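Side-chain contacts in acyl-coenzyme A oxidase (Caenorhabditis elegans, PDB 5K3J), which catalyses the FAD-dependent desaturation of ascaroside-CoA side chains, the first step of peroxisomal beta-oxidation in the making of nematode pheromones: residues Q589-L592 with Y593-K596; K552-L555 with T556-L559. All blocks are in the same frame, centred on the assembly; numbering follows the deposited sequence.

Interaction 1: Q589-L592 with Y593-K596; sequences QLYL and YLEK
The ring of Tyr593 meets Gln589 one helical turn back at its edge: OE1 of Gln589 lies in the ring plane, 3.6 Å from Tyr593 CE2, and the backbone O of Gln589 also sits near that plane beside CD2. The two side chains run alongside each other and point the same way, yet amide and ring planes are almost perpendicular (88°). A bend at chi2 (-75°) brings the amide of Gln589 back to the ring. His560 of helix 549-569 stacks on the Tyr593 ring. The other ring, that of Tyr591, is likewise touched at its edge, where Leu594 CD2 comes within 3.8 Å of CD1. The same methyl lies 3.7 Å from Leu590 CD1; this one branch of Leu594 packs against both Leu590 and Tyr591. Beneath these side chains run i to i+4 helix bonds, the straightest from Glu595 N to Tyr591 O (3.2 Å, 170° at the hydrogen). Leu590 and Leu594 rest on Leu561 of helix 549-569, while Leu594 and Glu595 reach Gln339, an FAD-binding residue, on helix 336-340. Tyr591 packs on Val521 of the second subunit, with a weak hydrogen bond between its OH and OE1 of that subunit's Glu522, which places helix 581-597 at the dimer interface.

Interaction 2: K552-L555 with T556-L559; sequences KEVL and TDLL
Leu555 and Leu558 meet through their CD2 methyls, 4.2 Å apart, on the buried side of the alpha-helix 549-569 in the C-terminal acyl-CoA oxidase region; the two side chains cross at an angle in a loose apolar touch. Asp557 has its CG beside its own backbone N (chi1 -69°), which swings the carboxylate back beside the preceding turn; OD2 comes to 3.0 Å from Glu553 O, but both are acceptors and no bond joins them. The backbone N of Asp557 does bond to that carbonyl, also at 3.0 Å. Thr556 has a similar first torsion (chi1 -54°), one that turns the hydroxyl toward the preceding turn. Its OG1 is modelled 2.3 Å from Lys552 O, so close that the detail of this bond is doubtful; Thr556 N bonds weakly to the same carbonyl oxygen at 3.3 Å. Leu555 and Leu559 also face helix 520-543, both packing on Val543, and Val554 and Leu555 touch Met28 of helix 25-32. Leu558 instead leans on Ile597 of helix 581-597. Among the backbone bonds that join 552-555 to 556-559, Leu559 N donates to Leu555 O at 2.9 Å.

How the interactions relate
Both interactions are single-helix contacts in the C-terminal acyl-CoA oxidase family region, with centres about 12 Å apart. Along the chain interaction 2, on helix 549-569, comes first; interaction 1 follows on helix 581-597. The two helices pack directly on each other, and Asp557 joins the sites: its OD1 lies 3.5 Å from Lys596 CD and 3.7 Å from Tyr593 CE1, with a long, weak ion pair to Lys596 NZ. Interaction 1 lies nearer the shared nucleotide sites and touches the second subunit, whereas interaction 2 faces helices of its own chain. Together they are consistent with a continuous packing path from the subunit interior to the dimer interface, where FAD and ATP are shared.

Interaction 1: Q589-L592 with Y593-K596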
# COMPACT_ATOMS: atom_id res chain seq x y z
N GLN A 589 1.92 18.09 23.28
CA GLN A 589 3.34 18.16 22.91
C GLN A 589 3.55 17.77 21.45
O GLN A 589 4.43 18.30 20.78
CB GLN A 589 4.18 17.26 23.81
CG GLN A 589 4.46 17.83 25.18
CD GLN A 589 5.50 18.93 25.16
OE1 GLN A 589 6.69 18.66 25.00
NE2 GLN A 589 5.07 20.17 25.33
N LEU A 590 2.74 16.83 20.99
CA LEU A 590 2.78 16.39 19.61
C LEU A 590 2.53 17.57 18.67
O LEU A 590 3.33 17.84 17.77
CB LEU A 590 1.74 15.29 19.37
CG LEU A 590 1.26 15.01 17.95
CD1 LEU A 590 2.38 14.48 17.08
CD2 LEU A 590 0.11 14.01 17.98
N TYR A 591 1.43 18.28 18.91
CA TYR A 591 1.00 19.36 18.04
C TYR A 591 1.91 20.58 18.12
O TYR A 591 2.03 21.33 17.15
CB TYR A 591 -0.44 19.75 18.37
CG TYR A 591 -1.38 18.57 18.30
CD1 TYR A 591 -1.29 17.64 17.28
CD2 TYR A 591 -2.35 18.38 19.28
CE1 TYR A 591 -2.14 16.55 17.22
CE2 TYR A 591 -3.20 17.30 19.23
CZ TYR A 591 -3.09 16.39 18.20
OH TYR A 591 -3.95 15.31 18.15
N LEU A 592 2.54 20.78 19.27
CA LEU A 592 3.46 21.90 19.44
C LEU A 592 4.65 21.77 18.50
O LEU A 592 5.12 22.75 17.92
CB LEU A 592 3.95 21.98 20.89
CG LEU A 592 5.00 23.06 21.15
CD1 LEU A 592 4.42 24.45 20.93
CD2 LEU A 592 5.60 22.93 22.54
N TYR A 593 5.14 20.54 18.36
CA TYR A 593 6.33 20.29 17.56
C TYR A 593 6.01 20.08 16.08
O TYR A 593 6.91 20.13 15.24
CB TYR A 593 7.10 19.09 18.12
CG TYR A 593 7.86 19.44 19.36
CD1 TYR A 593 9.00 20.24 19.29
CD2 TYR A 593 7.45 19.00 20.61
CE1 TYR A 593 9.71 20.57 20.42
CE2 TYR A 593 8.16 19.33 21.76
CZ TYR A 593 9.28 20.12 21.65
OH TYR A 593 9.99 20.45 22.78
N LEU A 594 4.75 19.84 15.77
CA LEU A 594 4.30 19.93 14.38
C LEU A 594 4.48 21.37 13.93
O LEU A 594 5.10 21.64 12.90
CB LEU A 594 2.84 19.51 14.22
CG LEU A 594 2.50 18.07 13.82
CD1 LEU A 594 3.75 17.27 13.50
CD2 LEU A 594 1.68 17.40 14.91
N GLU A 595 3.93 22.28 14.72
CA GLU A 595 4.01 23.70 14.44
C GLU A 595 5.44 24.22 14.51
O GLU A 595 5.81 25.15 13.81
CB GLU A 595 3.13 24.49 15.41
CG GLU A 595 1.72 24.77 14.90
CD GLU A 595 0.84 23.54 14.88
OE1 GLU A 595 0.48 23.08 13.78
OE2 GLU A 595 0.51 23.03 15.98
N LYS A 596 6.25 23.59 15.36
CA LYS A 596 7.63 24.02 15.54
C LYS A 596 8.52 23.56 14.38
O LYS A 596 9.43 24.26 13.97
CB LYS A 596 8.19 23.51 16.87
CG LYS A 596 9.01 24.54 17.63
CD LYS A 596 9.75 23.91 18.79
CE LYS A 596 10.23 24.96 19.78
NZ LYS A 596 11.05 24.35 20.86

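Interaction 2: K552-L555 with T556-L559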
# COMPACT_ATOMS: atom_id res chain seq x y z
N LYS A 552 21.69 20.26 16.03
CA LYS A 552 21.33 19.50 17.22
C LYS A 552 19.96 19.91 17.77
O LYS A 552 19.31 19.13 18.47
CB LYS A 552 22.39 19.67 18.31
CG LYS A 552 22.32 18.63 19.41
CD LYS A 552 23.07 19.05 20.66
CE LYS A 552 22.94 17.99 21.74
NZ LYS A 552 23.31 18.50 23.09
N GLU A 553 19.53 21.13 17.45
CA GLU A 553 18.25 21.64 17.95
C GLU A 553 17.07 21.27 17.05
O GLU A 553 15.97 21.04 17.54
CB GLU A 553 18.32 23.16 18.11
CG GLU A 553 19.17 23.62 19.28
CD GLU A 553 19.16 25.13 19.46
OE1 GLU A 553 18.38 25.80 18.75
OE2 GLU A 553 19.92 25.64 20.31
N VAL A 554 17.29 21.22 15.74
CA VAL A 554 16.22 20.83 14.83
C VAL A 554 16.00 19.32 14.88
O VAL A 554 14.90 18.84 14.65
CB VAL A 554 16.51 21.26 13.37
CG1 VAL A 554 16.51 22.78 13.26
CG2 VAL A 554 17.83 20.70 12.89
N LEU A 555 17.07 18.59 15.20
CA LEU A 555 16.99 17.15 15.38
C LEU A 555 16.33 16.82 16.72
O LEU A 555 15.71 15.77 16.87
CB LEU A 555 18.38 16.51 15.30
CG LEU A 555 19.02 16.35 13.91
CD1 LEU A 555 20.28 15.52 14.02
CD2 LEU A 555 18.04 15.73 12.93
N THR A 556 16.48 17.73 17.68
CA THR A 556 15.82 17.60 18.97
C THR A 556 14.33 17.84 18.83
O THR A 556 13.52 17.19 19.48
CB THR A 556 16.40 18.58 20.01
OG1 THR A 556 17.82 18.42 20.08
CG2 THR A 556 15.80 18.33 21.39
N ASP A 557 13.98 18.79 17.96
CA ASP A 557 12.59 19.05 17.62
C ASP A 557 11.95 17.80 17.04
O ASP A 557 10.89 17.36 17.49
CB ASP A 557 12.49 20.21 16.62
CG ASP A 557 12.86 21.55 17.23
OD1 ASP A 557 12.51 21.78 18.41
OD2 ASP A 557 13.49 22.37 16.53
N LEU A 558 12.61 17.23 16.04
CA LEU A 558 12.20 15.98 15.41
C LEU A 558 12.03 14.88 16.45
O LEU A 558 11.00 14.20 16.51
CB LEU A 558 13.22 15.55 14.36
CG LEU A 558 12.82 15.45 12.89
CD1 LEU A 558 11.55 16.22 12.60
CD2 LEU A 558 13.96 15.97 12.02
N LEU A 559 13.07 14.71 17.27
CA LEU A 559 13.10 13.67 18.29
C LEU A 559 11.97 13.81 19.30
O LEU A 559 11.40 12.81 19.74
CB LEU A 559 14.46 13.69 19.00
CG LEU A 559 14.64 12.73 20.18
CD1 LEU A 559 14.25 11.31 19.81
CD2 LEU A 559 16.08 12.79 20.66